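Local structure of putative aspartate aminotransferase (Thermus thermophilus, 1IUG) at residues R44-T49 / S163-E168; L79-G84 / D110-E115; D139-A144 / E172-D177; P191-V196 / T230-L235. The protein is a pyridoxal-phosphate-dependent enzyme of the class-V aminotransferase family that probably transfers amino groups between amino acids such as aspartate and 2-oxo acids. One frame throughout, in Å; residues are numbered along the deposited sequence.

In the fold
Contacts 2 and 4 are buried and reach the same seven-stranded sheet. Contact 2 packs strand 77-82 against a loop; contact 4 sets strand 193-198 against the start of a helix and borders the second subunit. Contacts 1 and 3 draw on the one loop between strands 155-159 and 178-182, and touch where Thr49 OG1 and Glu172 OE2 probably hydrogen-bond. Contact 1 is mostly buried, with a salt bridge at its exposed margin; contact 3 is partly buried and has a water bridge. Contacts 1 and 2 each set a CH-pi contact over an aromatic ring, contact 2 adding a water; contact 4 is purely apolar. Leu143 of contact 3 also packs on the 110-115 backbone of contact 2.

Contact 1 (R44-T49 / S163-E168); sequences REAFRT and SLLVGE
Glu168 OE2 approaches the guanidinium group of Arg48 obliquely, with NH2 closest at 3.5 Å: a stretched salt bridge at the exposed margin of the contact. The carboxylate and guanidinium planes are turned 51° apart, so the two groups do not lie flat against each other. Both chains bend at chi2 on the way. Arg48 itself sits just past the end of helix 30-47, where the backbone takes a positive phi. Facing it, the 163-168 loop is folded tight by Ser163 O, which accepts from the amides of both Val166 and Gly167. Away from the salt bridge the contact is apolar. Leu164 has CG anti to its N (chi1 -178°), which carries CD1 over the middle of the Phe47 ring, 4.1 Å from the centroid and only 7° off the normal, a CH-pi contact. The other methyl, CD2, meets Phe47 CZ at 3.9 Å. Leu164 CD1 also lies 4.1 Å from Ala46 CB, which Leu165 CD1 approaches more loosely. Phe47 and Leu164 both pack on strand 178-182 as well. Glu168 OE1 has the carboxylate of Glu251 close by, so the long pairing with Arg48 may partly offset a local build-up of negative charge.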
loop_
_atom_site.group_PDB
_atom_site.type_symbol
_atom_site.label_atom_id
_atom_site.label_comp_id
_atom_site.label_asym_id
_atom_site.label_seq_id
_atom_site.Cartn_x
_atom_site.Cartn_y
_atom_site.Cartn_z
ATOM N N ARG A 44 -11.437 7.099 -14.272
ATOM C CA ARG A 44 -11.266 7.334 -15.700
ATOM C C ARG A 44 -11.919 8.675 -16.034
ATOM O O ARG A 44 -11.317 9.524 -16.691
ATOM C CB ARG A 44 -11.970 6.188 -16.420
ATOM C CG ARG A 44 -11.156 5.419 -17.416
ATOM C CD ARG A 44 -10.690 6.258 -18.565
ATOM N NE ARG A 44 -11.762 6.398 -19.552
ATOM C CZ ARG A 44 -12.508 5.396 -20.024
ATOM N NH1 ARG A 44 -12.321 4.146 -19.609
ATOM N NH2 ARG A 44 -13.449 5.645 -20.925
ATOM N N GLU A 45 -13.146 8.861 -15.551
ATOM C CA GLU A 45 -13.896 10.097 -15.757
ATOM C C GLU A 45 -13.257 11.240 -14.977
ATOM O O GLU A 45 -13.159 12.356 -15.471
ATOM C CB GLU A 45 -15.335 9.946 -15.274
ATOM C CG GLU A 45 -16.198 8.991 -16.065
ATOM C CD GLU A 45 -17.617 8.915 -15.514
ATOM O OE1 GLU A 45 -18.129 9.953 -15.031
ATOM O OE2 GLU A 45 -18.215 7.817 -15.557
ATOM N N ALA A 46 -12.860 10.957 -13.740
ATOM C CA ALA A 46 -12.237 11.953 -12.875
ATOM C C ALA A 46 -10.968 12.533 -13.491
ATOM O O ALA A 46 -10.726 13.735 -13.394
ATOM C CB ALA A 46 -11.938 11.350 -11.504
ATOM N N PHE A 47 -10.172 11.682 -14.135
ATOM C CA PHE A 47 -8.927 12.114 -14.767
ATOM C C PHE A 47 -9.116 12.736 -16.154
ATOM O O PHE A 47 -8.193 13.364 -16.681
ATOM C CB PHE A 47 -7.941 10.946 -14.874
ATOM C CG PHE A 47 -7.057 10.779 -13.672
ATOM C CD1 PHE A 47 -7.233 9.702 -12.805
ATOM C CD2 PHE A 47 -6.021 11.678 -13.424
ATOM C CE1 PHE A 47 -6.385 9.523 -11.716
ATOM C CE2 PHE A 47 -5.170 11.506 -12.338
ATOM C CZ PHE A 47 -5.351 10.429 -11.483
ATOM N N ARG A 48 -10.295 12.541 -16.748
ATOM C CA ARG A 48 -10.595 13.086 -18.074
ATOM C C ARG A 48 -9.632 12.475 -19.085
ATOM O O ARG A 48 -8.804 13.175 -19.668
ATOM C CB ARG A 48 -10.417 14.610 -18.095
ATOM C CG ARG A 48 -11.323 15.420 -17.193
ATOM C CD ARG A 48 -12.787 15.255 -17.517
ATOM N NE ARG A 48 -13.601 16.246 -16.808
ATOM C CZ ARG A 48 -13.534 17.563 -17.006
ATOM N NH1 ARG A 48 -12.690 18.074 -17.900
ATOM N NH2 ARG A 48 -14.315 18.377 -16.302
ATOM N N THR A 49 -9.705 11.161 -19.249
ATOM C CA THR A 49 -8.831 10.479 -20.190
ATOM C C THR A 49 -9.554 9.355 -20.911
ATOM O O THR A 49 -10.556 8.836 -20.434
ATOM C CB THR A 49 -7.553 9.913 -19.499
ATOM O OG1 THR A 49 -6.718 9.279 -20.480
ATOM C CG2 THR A 49 -7.910 8.891 -18.432
ATOM N N SER A 163 -4.502 17.929 -6.948
ATOM C CA SER A 163 -5.264 18.665 -7.953
ATOM C C SER A 163 -6.496 17.841 -8.352
ATOM O O SER A 163 -7.543 18.404 -8.682
ATOM C CB SER A 163 -4.411 19.022 -9.175
ATOM O OG SER A 163 -3.909 17.876 -9.837
ATOM N N LEU A 164 -6.386 16.515 -8.267
ATOM C CA LEU A 164 -7.502 15.631 -8.604
ATOM C C LEU A 164 -8.659 15.852 -7.630
ATOM O O LEU A 164 -8.494 15.682 -6.424
ATOM C CB LEU A 164 -7.074 14.160 -8.557
ATOM C CG LEU A 164 -8.155 13.141 -8.952
ATOM C CD1 LEU A 164 -8.459 13.258 -10.437
ATOM C CD2 LEU A 164 -7.710 11.732 -8.616
ATOM N N LEU A 165 -9.817 16.240 -8.168
ATOM C CA LEU A 165 -11.034 16.502 -7.386
ATOM C C LEU A 165 -10.940 17.751 -6.504
ATOM O O LEU A 165 -11.767 17.972 -5.617
ATOM C CB LEU A 165 -11.416 15.285 -6.534
ATOM C CG LEU A 165 -12.819 14.729 -6.786
ATOM C CD1 LEU A 165 -12.885 14.121 -8.173
ATOM C CD2 LEU A 165 -13.171 13.692 -5.734
ATOM N N VAL A 166 -9.925 18.565 -6.761
ATOM C CA VAL A 166 -9.711 19.797 -6.018
ATOM C C VAL A 166 -9.816 20.940 -7.024
ATOM O O VAL A 166 -10.461 21.950 -6.765
ATOM C CB VAL A 166 -8.321 19.798 -5.340
ATOM C CG1 VAL A 166 -8.082 21.104 -4.620
ATOM C CG2 VAL A 166 -8.225 18.645 -4.361
ATOM N N GLY A 167 -9.208 20.732 -8.186
ATOM C CA GLY A 167 -9.229 21.705 -9.260
ATOM C C GLY A 167 -9.446 20.982 -10.579
ATOM O O GLY A 167 -9.576 19.754 -10.607
ATOM N N GLU A 168 -9.506 21.738 -11.669
ATOM C CA GLU A 168 -9.702 21.166 -12.998
ATOM C C GLU A 168 -8.478 20.383 -13.444
ATOM O O GLU A 168 -7.346 20.861 -13.324
ATOM C CB GLU A 168 -9.986 22.269 -14.021
ATOM C CG GLU A 168 -11.381 22.879 -13.931
ATOM C CD GLU A 168 -12.480 21.934 -14.404
ATOM O OE1 GLU A 168 -13.656 22.180 -14.057
ATOM O OE2 GLU A 168 -12.179 20.959 -15.131
#

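Contact 2 (L79-G84 / D110-E115)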
loop_
_atom_site.group_PDB
_atom_site.type_symbol
_atom_site.label_atom_id
_atom_site.label_comp_id
_atom_site.label_asym_id
_atom_site.label_seq_id
_atom_site.Cartn_x
_atom_site.Cartn_y
_atom_site.Cartn_z
ATOM N N LEU A 79 13.708 16.283 -17.952
ATOM C CA LEU A 79 13.761 17.610 -17.368
ATOM C C LEU A 79 12.819 17.657 -16.164
ATOM O O LEU A 79 11.632 17.351 -16.283
ATOM C CB LEU A 79 13.366 18.638 -18.431
ATOM C CG LEU A 79 13.313 20.122 -18.088
ATOM C CD1 LEU A 79 14.612 20.559 -17.445
ATOM C CD2 LEU A 79 13.050 20.907 -19.364
ATOM N N VAL A 80 13.364 18.015 -15.002
ATOM C CA VAL A 80 12.584 18.086 -13.771
ATOM C C VAL A 80 12.734 19.416 -13.035
ATOM O O VAL A 80 13.765 19.677 -12.406
ATOM C CB VAL A 80 12.976 16.948 -12.785
ATOM C CG1 VAL A 80 12.133 17.026 -11.519
ATOM C CG2 VAL A 80 12.825 15.585 -13.451
ATOM N N PRO A 81 11.724 20.296 -13.142
ATOM C CA PRO A 81 11.758 21.594 -12.465
ATOM C C PRO A 81 11.497 21.356 -10.981
ATOM O O PRO A 81 10.653 20.532 -10.619
ATOM C CB PRO A 81 10.583 22.343 -13.097
ATOM C CG PRO A 81 10.411 21.683 -14.424
ATOM C CD PRO A 81 10.597 20.237 -14.085
ATOM N N VAL A 82 12.228 22.059 -10.124
ATOM C CA VAL A 82 12.052 21.911 -8.689
ATOM C C VAL A 82 11.673 23.248 -8.064
ATOM O O VAL A 82 12.392 24.238 -8.194
ATOM C CB VAL A 82 13.310 21.323 -8.022
ATOM C CG1 VAL A 82 13.117 21.228 -6.511
ATOM C CG2 VAL A 82 13.596 19.945 -8.595
ATOM N N TYR A 83 10.517 23.264 -7.408
ATOM C CA TYR A 83 9.992 24.465 -6.774
ATOM C C TYR A 83 9.236 24.139 -5.489
ATOM O O TYR A 83 8.423 24.933 -5.011
ATOM C CB TYR A 83 9.085 25.219 -7.755
ATOM C CG TYR A 83 8.165 24.327 -8.565
ATOM C CD1 TYR A 83 6.806 24.229 -8.263
ATOM C CD2 TYR A 83 8.657 23.582 -9.635
ATOM C CE1 TYR A 83 5.959 23.405 -9.015
ATOM C CE2 TYR A 83 7.825 22.762 -10.388
ATOM C CZ TYR A 83 6.477 22.678 -10.071
ATOM O OH TYR A 83 5.665 21.862 -10.821
ATOM N N GLY A 84 9.528 22.973 -4.925
ATOM C CA GLY A 84 8.870 22.573 -3.702
ATOM C C GLY A 84 9.280 21.191 -3.257
ATOM O O GLY A 84 10.067 20.519 -3.922
ATOM N N ASP A 110 7.261 29.719 -6.184
ATOM C CA ASP A 110 7.240 30.023 -7.614
ATOM C C ASP A 110 6.917 28.787 -8.447
ATOM O O ASP A 110 6.905 27.666 -7.941
ATOM C CB ASP A 110 8.592 30.592 -8.065
ATOM C CG ASP A 110 8.815 32.023 -7.607
ATOM O OD1 ASP A 110 8.439 32.364 -6.463
ATOM O OD2 ASP A 110 9.381 32.811 -8.396
ATOM N N THR A 111 6.632 29.014 -9.725
ATOM C CA THR A 111 6.324 27.939 -10.664
ATOM C C THR A 111 7.109 28.174 -11.953
ATOM O O THR A 111 7.486 29.306 -12.262
ATOM C CB THR A 111 4.809 27.864 -10.997
ATOM O OG1 THR A 111 4.355 29.133 -11.481
ATOM C CG2 THR A 111 4.003 27.468 -9.769
ATOM N N PRO A 112 7.371 27.103 -12.715
ATOM C CA PRO A 112 8.115 27.176 -13.977
ATOM C C PRO A 112 7.422 28.006 -15.053
ATOM O O PRO A 112 6.195 28.065 -15.108
ATOM C CB PRO A 112 8.194 25.709 -14.408
ATOM C CG PRO A 112 8.100 24.960 -13.125
ATOM C CD PRO A 112 7.033 25.707 -12.394
ATOM N N ARG A 113 8.223 28.656 -15.892
ATOM C CA ARG A 113 7.713 29.455 -17.008
ATOM C C ARG A 113 7.750 28.522 -18.220
ATOM O O ARG A 113 8.653 27.690 -18.338
ATOM C CB ARG A 113 8.641 30.639 -17.305
ATOM C CG ARG A 113 9.106 31.455 -16.114
ATOM C CD ARG A 113 7.966 32.101 -15.351
ATOM N NE ARG A 113 8.433 32.736 -14.113
ATOM C CZ ARG A 113 9.384 33.667 -14.042
ATOM N NH1 ARG A 113 9.993 34.101 -15.140
ATOM N NH2 ARG A 113 9.744 34.152 -12.861
ATOM N N PRO A 114 6.768 28.634 -19.130
ATOM C CA PRO A 114 6.730 27.783 -20.329
ATOM C C PRO A 114 8.016 27.896 -21.162
ATOM O O PRO A 114 8.439 26.936 -21.812
ATOM C CB PRO A 114 5.529 28.334 -21.091
ATOM C CG PRO A 114 4.610 28.761 -19.985
ATOM C CD PRO A 114 5.547 29.454 -19.026
ATOM N N GLU A 115 8.643 29.068 -21.110
ATOM C CA GLU A 115 9.874 29.326 -21.851
ATOM C C GLU A 115 11.067 28.582 -21.253
ATOM O O GLU A 115 12.043 28.301 -21.950
ATOM C CB GLU A 115 10.185 30.829 -21.885
ATOM C CG GLU A 115 8.984 31.728 -22.135
ATOM C CD GLU A 115 8.210 32.034 -20.864
ATOM O OE1 GLU A 115 8.813 32.595 -19.920
ATOM O OE2 GLU A 115 7.002 31.720 -20.810
HETATM O O HOH W 1 6.401 26.527 -5.262
#
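This is a buried apolar contact, one proline wedged against a proline and a tyrosine, at the C-terminal end of strand 77-82 where the loop leading to strand 124-128 passes by. Pro112 does the wedging: its CG lies 3.6 Å from Pro81 CB and 3.5 Å from Tyr83 CE2. The neighbouring CD sits over one face of the Tyr83 ring, shifted toward the rim, 3.8 Å from the centroid and 17° off the normal, a CH-pi contact. The ring is put there by a chi1 of 42°, with CG between the backbone N and the carbonyl carbon. Strand 77-82 lies between strands 124-128 and 100-105 in the mixed seven-stranded sheet of the large domain, as in fold-type I pyridoxal-phosphate enzymes. The phenol reaches the neighbouring strand, its OH hydrogen-bonded to Val128 O. Cutting Tyr83 back to an alanine is likely to take away both the ring face under Pro112 CD and the hydroxyl partner of Val128 O. Next to the ring, Asp110 O comes within 3.3 Å of Tyr83 CB. A water at the ring's edge, in its plane, ties the backbones together, donating to Tyr83 O at 2.6 Å and to Asp110 O at 3.0 Å.

Contact 3 (D139-A144 / E172-D177); sequences DLPALA and EAMGVD
Met174 lies along Pro141 and reaches Leu140 with its methyl. Its side chain runs beside the proline ring, the two pointing the same way, with SD 3.9 Å from Pro141 CG; a bend at chi3 (-44°) then swings CE over to Leu140 CD2. That last approach is tight, 3.5 Å between the two methyl carbons. The setting is the alpha/beta large domain: helix 140-150 belongs to the crossover between the parallel strands 124-128 and 155-159, and residues 172-177 end the loop that enters strand 178-182. The contact therefore joins the first turn of that helix to a short 3-10 turn just ahead of the next strand. Leu140 serves both halves of the loop segment, since the same CD2 also meets Val176 CG2 at 3.9 Å, the two side chains crossing at about a right angle. Deeper in, Leu140 packs on Leu127 of the sheet, and Val176 on Ala158.

The carbonyl O of Met174 takes up much of the rest. It receives a CA-H contact from Pro141 CA at 3.4 Å, nearly straight with 166° at the hydrogen, and the methyl of Ala144 lies close to it as well. Gly175 follows with a positive phi, and both that backbone conformation and the nearby Ala144 CB leave little room for a side chain. A water bridges the segments where no direct hydrogen bond does, donating to Pro141 O at 2.8 Å and, weakly, to Met174 O.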
loop_
_atom_site.group_PDB
_atom_site.type_symbol
_atom_site.label_atom_id
_atom_site.label_comp_id
_atom_site.label_asym_id
_atom_site.label_seq_id
_atom_site.Cartn_x
_atom_site.Cartn_y
_atom_site.Cartn_z
ATOM N N ASP A 139 1.052 25.997 -14.313
ATOM C CA ASP A 139 0.229 26.122 -15.516
ATOM C C ASP A 139 0.539 24.922 -16.403
ATOM O O ASP A 139 1.260 25.029 -17.394
ATOM C CB ASP A 139 0.557 27.424 -16.253
ATOM C CG ASP A 139 -0.510 27.817 -17.270
ATOM O OD1 ASP A 139 -1.320 26.954 -17.684
ATOM O OD2 ASP A 139 -0.537 29.003 -17.656
ATOM N N LEU A 140 -0.041 23.783 -16.040
ATOM C CA LEU A 140 0.167 22.521 -16.731
ATOM C C LEU A 140 0.018 22.507 -18.255
ATOM O O LEU A 140 0.936 22.076 -18.953
ATOM C CB LEU A 140 -0.723 21.438 -16.101
ATOM C CG LEU A 140 -0.080 20.093 -15.768
ATOM C CD1 LEU A 140 1.142 20.297 -14.893
ATOM C CD2 LEU A 140 -1.095 19.221 -15.055
ATOM N N PRO A 141 -1.124 22.982 -18.792
ATOM C CA PRO A 141 -1.319 22.982 -20.248
ATOM C C PRO A 141 -0.257 23.775 -21.001
ATOM O O PRO A 141 0.254 23.318 -22.021
ATOM C CB PRO A 141 -2.700 23.622 -20.411
ATOM C CG PRO A 141 -3.390 23.289 -19.125
ATOM C CD PRO A 141 -2.307 23.550 -18.120
ATOM N N ALA A 142 0.071 24.956 -20.482
ATOM C CA ALA A 142 1.066 25.831 -21.099
ATOM C C ALA A 142 2.471 25.246 -21.033
ATOM O O ALA A 142 3.247 25.372 -21.984
ATOM C CB ALA A 142 1.033 27.214 -20.453
ATOM N N LEU A 143 2.800 24.609 -19.912
ATOM C CA LEU A 143 4.116 24.000 -19.752
ATOM C C LEU A 143 4.250 22.794 -20.666
ATOM O O LEU A 143 5.265 22.625 -21.338
ATOM C CB LEU A 143 4.333 23.574 -18.302
ATOM C CG LEU A 143 4.468 24.708 -17.288
ATOM C CD1 LEU A 143 4.488 24.138 -15.887
ATOM C CD2 LEU A 143 5.731 25.502 -17.569
ATOM N N ALA A 144 3.193 21.989 -20.721
ATOM C CA ALA A 144 3.163 20.782 -21.541
ATOM C C ALA A 144 3.345 21.022 -23.039
ATOM O O ALA A 144 4.137 20.322 -23.679
ATOM C CB ALA A 144 1.878 20.004 -21.287
ATOM N N GLU A 172 -4.741 13.942 -21.764
ATOM C CA GLU A 172 -4.437 14.349 -23.135
ATOM C C GLU A 172 -4.944 15.742 -23.509
ATOM O O GLU A 172 -4.282 16.458 -24.258
ATOM C CB GLU A 172 -4.906 13.296 -24.159
ATOM C CG GLU A 172 -6.349 12.805 -24.024
ATOM C CD GLU A 172 -6.487 11.542 -23.175
ATOM O OE1 GLU A 172 -7.305 10.669 -23.530
ATOM O OE2 GLU A 172 -5.796 11.418 -22.148
ATOM N N ALA A 173 -6.082 16.146 -22.951
ATOM C CA ALA A 173 -6.643 17.463 -23.239
ATOM C C ALA A 173 -5.747 18.591 -22.722
ATOM O O ALA A 173 -5.824 19.715 -23.206
ATOM C CB ALA A 173 -8.037 17.586 -22.658
ATOM N N MET A 174 -4.911 18.292 -21.729
ATOM C CA MET A 174 -3.990 19.286 -21.179
ATOM C C MET A 174 -2.558 19.026 -21.648
ATOM O O MET A 174 -1.622 19.687 -21.199
ATOM C CB MET A 174 -4.034 19.300 -19.644
ATOM C CG MET A 174 -5.368 19.733 -19.046
ATOM S SD MET A 174 -5.240 20.314 -17.323
ATOM C CE MET A 174 -4.187 19.109 -16.617
ATOM N N GLY A 175 -2.398 18.067 -22.558
ATOM C CA GLY A 175 -1.079 17.730 -23.069
ATOM C C GLY A 175 -0.294 16.800 -22.154
ATOM O O GLY A 175 0.888 16.547 -22.380
ATOM N N VAL A 176 -0.951 16.296 -21.115
ATOM C CA VAL A 176 -0.304 15.395 -20.165
ATOM C C VAL A 176 -0.493 13.939 -20.581
ATOM O O VAL A 176 -1.608 13.507 -20.868
ATOM C CB VAL A 176 -0.847 15.622 -18.736
ATOM C CG1 VAL A 176 -0.180 14.676 -17.752
ATOM C CG2 VAL A 176 -0.609 17.075 -18.318
ATOM N N ASP A 177 0.604 13.190 -20.625
ATOM C CA ASP A 177 0.550 11.786 -21.022
ATOM C C ASP A 177 0.248 10.828 -19.878
ATOM O O ASP A 177 -0.424 9.817 -20.069
ATOM C CB ASP A 177 1.852 11.386 -21.715
ATOM C CG ASP A 177 2.133 12.232 -22.938
ATOM O OD1 ASP A 177 1.387 12.094 -23.925
ATOM O OD2 ASP A 177 3.078 13.050 -22.904
HETATM O O HOH W 2 -1.126 21.510 -23.735
#

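Contact 4 (P191-V196 / T230-L235)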
loop_
_atom_site.group_PDB
_atom_site.type_symbol
_atom_site.label_atom_id
_atom_site.label_comp_id
_atom_site.label_asym_id
_atom_site.label_seq_id
_atom_site.Cartn_x
_atom_site.Cartn_y
_atom_site.Cartn_z
ATOM N N PRO A 191 -5.516 7.010 3.705
ATOM C CA PRO A 191 -4.265 6.786 2.968
ATOM C C PRO A 191 -4.203 5.291 2.657
ATOM O O PRO A 191 -4.775 4.490 3.398
ATOM C CB PRO A 191 -3.191 7.138 3.999
ATOM C CG PRO A 191 -3.883 8.076 4.933
ATOM C CD PRO A 191 -5.243 7.471 5.076
ATOM N N GLY A 192 -3.529 4.910 1.577
ATOM C CA GLY A 192 -3.435 3.498 1.255
ATOM C C GLY A 192 -3.517 3.140 -0.218
ATOM O O GLY A 192 -3.183 2.019 -0.598
ATOM N N LEU A 193 -3.994 4.068 -1.043
ATOM C CA LEU A 193 -4.093 3.831 -2.479
ATOM C C LEU A 193 -3.382 4.916 -3.279
ATOM O O LEU A 193 -3.322 6.075 -2.866
ATOM C CB LEU A 193 -5.557 3.768 -2.934
ATOM C CG LEU A 193 -6.470 2.664 -2.401
ATOM C CD1 LEU A 193 -7.854 2.819 -3.023
ATOM C CD2 LEU A 193 -5.889 1.288 -2.725
ATOM N N GLY A 194 -2.806 4.504 -4.404
ATOM C CA GLY A 194 -2.131 5.416 -5.309
ATOM C C GLY A 194 -2.695 5.108 -6.686
ATOM O O GLY A 194 -3.085 3.964 -6.948
ATOM N N PHE A 195 -2.797 6.113 -7.550
ATOM C CA PHE A 195 -3.334 5.891 -8.891
ATOM C C PHE A 195 -2.407 6.390 -9.996
ATOM O O PHE A 195 -1.815 7.465 -9.896
ATOM C CB PHE A 195 -4.699 6.572 -9.051
ATOM C CG PHE A 195 -5.623 6.358 -7.894
ATOM C CD1 PHE A 195 -5.780 7.346 -6.927
ATOM C CD2 PHE A 195 -6.313 5.160 -7.749
ATOM C CE1 PHE A 195 -6.606 7.142 -5.833
ATOM C CE2 PHE A 195 -7.144 4.947 -6.655
ATOM C CZ PHE A 195 -7.290 5.938 -5.696
ATOM N N VAL A 196 -2.275 5.584 -11.039
ATOM C CA VAL A 196 -1.466 5.940 -12.192
ATOM C C VAL A 196 -2.411 5.968 -13.387
ATOM O O VAL A 196 -2.995 4.943 -13.762
ATOM C CB VAL A 196 -0.337 4.920 -12.475
ATOM C CG1 VAL A 196 0.454 5.359 -13.705
ATOM C CG2 VAL A 196 0.593 4.809 -11.281
ATOM N N THR A 230 -3.064 -8.819 -3.929
ATOM C CA THR A 230 -4.282 -8.500 -3.197
ATOM C C THR A 230 -4.373 -6.988 -3.053
ATOM O O THR A 230 -3.433 -6.339 -2.591
ATOM C CB THR A 230 -4.305 -9.141 -1.803
ATOM O OG1 THR A 230 -4.045 -10.543 -1.923
ATOM C CG2 THR A 230 -5.673 -8.950 -1.152
ATOM N N PRO A 231 -5.481 -6.397 -3.522
ATOM C CA PRO A 231 -5.649 -4.945 -3.425
ATOM C C PRO A 231 -6.343 -4.565 -2.120
ATOM O O PRO A 231 -7.014 -5.399 -1.502
ATOM C CB PRO A 231 -6.555 -4.650 -4.612
ATOM C CG PRO A 231 -7.513 -5.819 -4.562
ATOM C CD PRO A 231 -6.593 -7.012 -4.274
ATOM N N ALA A 232 -6.171 -3.317 -1.695
ATOM C CA ALA A 232 -6.837 -2.837 -0.486
ATOM C C ALA A 232 -8.285 -2.568 -0.924
ATOM O O ALA A 232 -8.713 -1.418 -1.069
ATOM C CB ALA A 232 -6.167 -1.560 0.016
ATOM N N ILE A 233 -9.013 -3.659 -1.158
ATOM C CA ILE A 233 -10.396 -3.642 -1.627
ATOM C C ILE A 233 -11.363 -2.795 -0.799
ATOM O O ILE A 233 -12.311 -2.225 -1.343
ATOM C CB ILE A 233 -10.928 -5.100 -1.789
ATOM C CG1 ILE A 233 -12.258 -5.115 -2.549
ATOM C CG2 ILE A 233 -11.048 -5.783 -0.434
ATOM C CD1 ILE A 233 -12.139 -4.663 -3.996
ATOM N N ASN A 234 -11.109 -2.694 0.504
ATOM C CA ASN A 234 -11.949 -1.903 1.409
ATOM C C ASN A 234 -11.856 -0.422 1.034
ATOM O O ASN A 234 -12.861 0.292 1.016
ATOM C CB ASN A 234 -11.492 -2.086 2.863
ATOM C CG ASN A 234 -11.395 -3.548 3.271
ATOM O OD1 ASN A 234 -10.606 -4.312 2.707
ATOM N ND2 ASN A 234 -12.192 -3.942 4.258
ATOM N N LEU A 235 -10.633 0.033 0.766
ATOM C CA LEU A 235 -10.384 1.417 0.377
ATOM C C LEU A 235 -10.940 1.686 -1.022
ATOM O O LEU A 235 -11.430 2.776 -1.298
ATOM C CB LEU A 235 -8.886 1.719 0.413
ATOM C CG LEU A 235 -8.161 1.564 1.750
ATOM C CD1 LEU A 235 -6.712 1.983 1.583
ATOM C CD2 LEU A 235 -8.819 2.413 2.813
#
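Leu193 and Leu235 adopt the same conformation, each with CG anti to the carbonyl carbon (chi1 -63° and -60°) and one methyl extended further, and this lets them slide past each other in opposite directions. Leu193 CD1 ends 3.8 Å from Leu235 CB, while Leu235 CD1 runs the other way to the backbone ahead of the strand, 3.6 Å from Gly192 CA and 3.7 Å from Pro191 O. Gly192 leaves room for that methyl; a CB would collide with Leu235 CD1, and the backbone angles disfavour one anyway. The second methyl of Leu193, CD2, meets Ala232 CB at 4.0 Å. Cutting Leu193 back to an alanine would probably open a gap between strand and helix, leaving Leu235 CB and Ala232 CB without their apolar partner. Ala232 is the centre of an inverse gamma turn and the N-cap of helix 233-246, so the strand's leucine touches the helix just where it starts. Leu193 extends the packing to Val236 and Val239 further along that helix. Pro191 of the second subunit packs on Ala232, and Thr230 OG1 is hydrogen-bonded to the pyridoxal-phosphate-bearing lysine side chain of that subunit. Such an active site, shared across the dimer interface, is a hallmark of fold-type I aminotransferases.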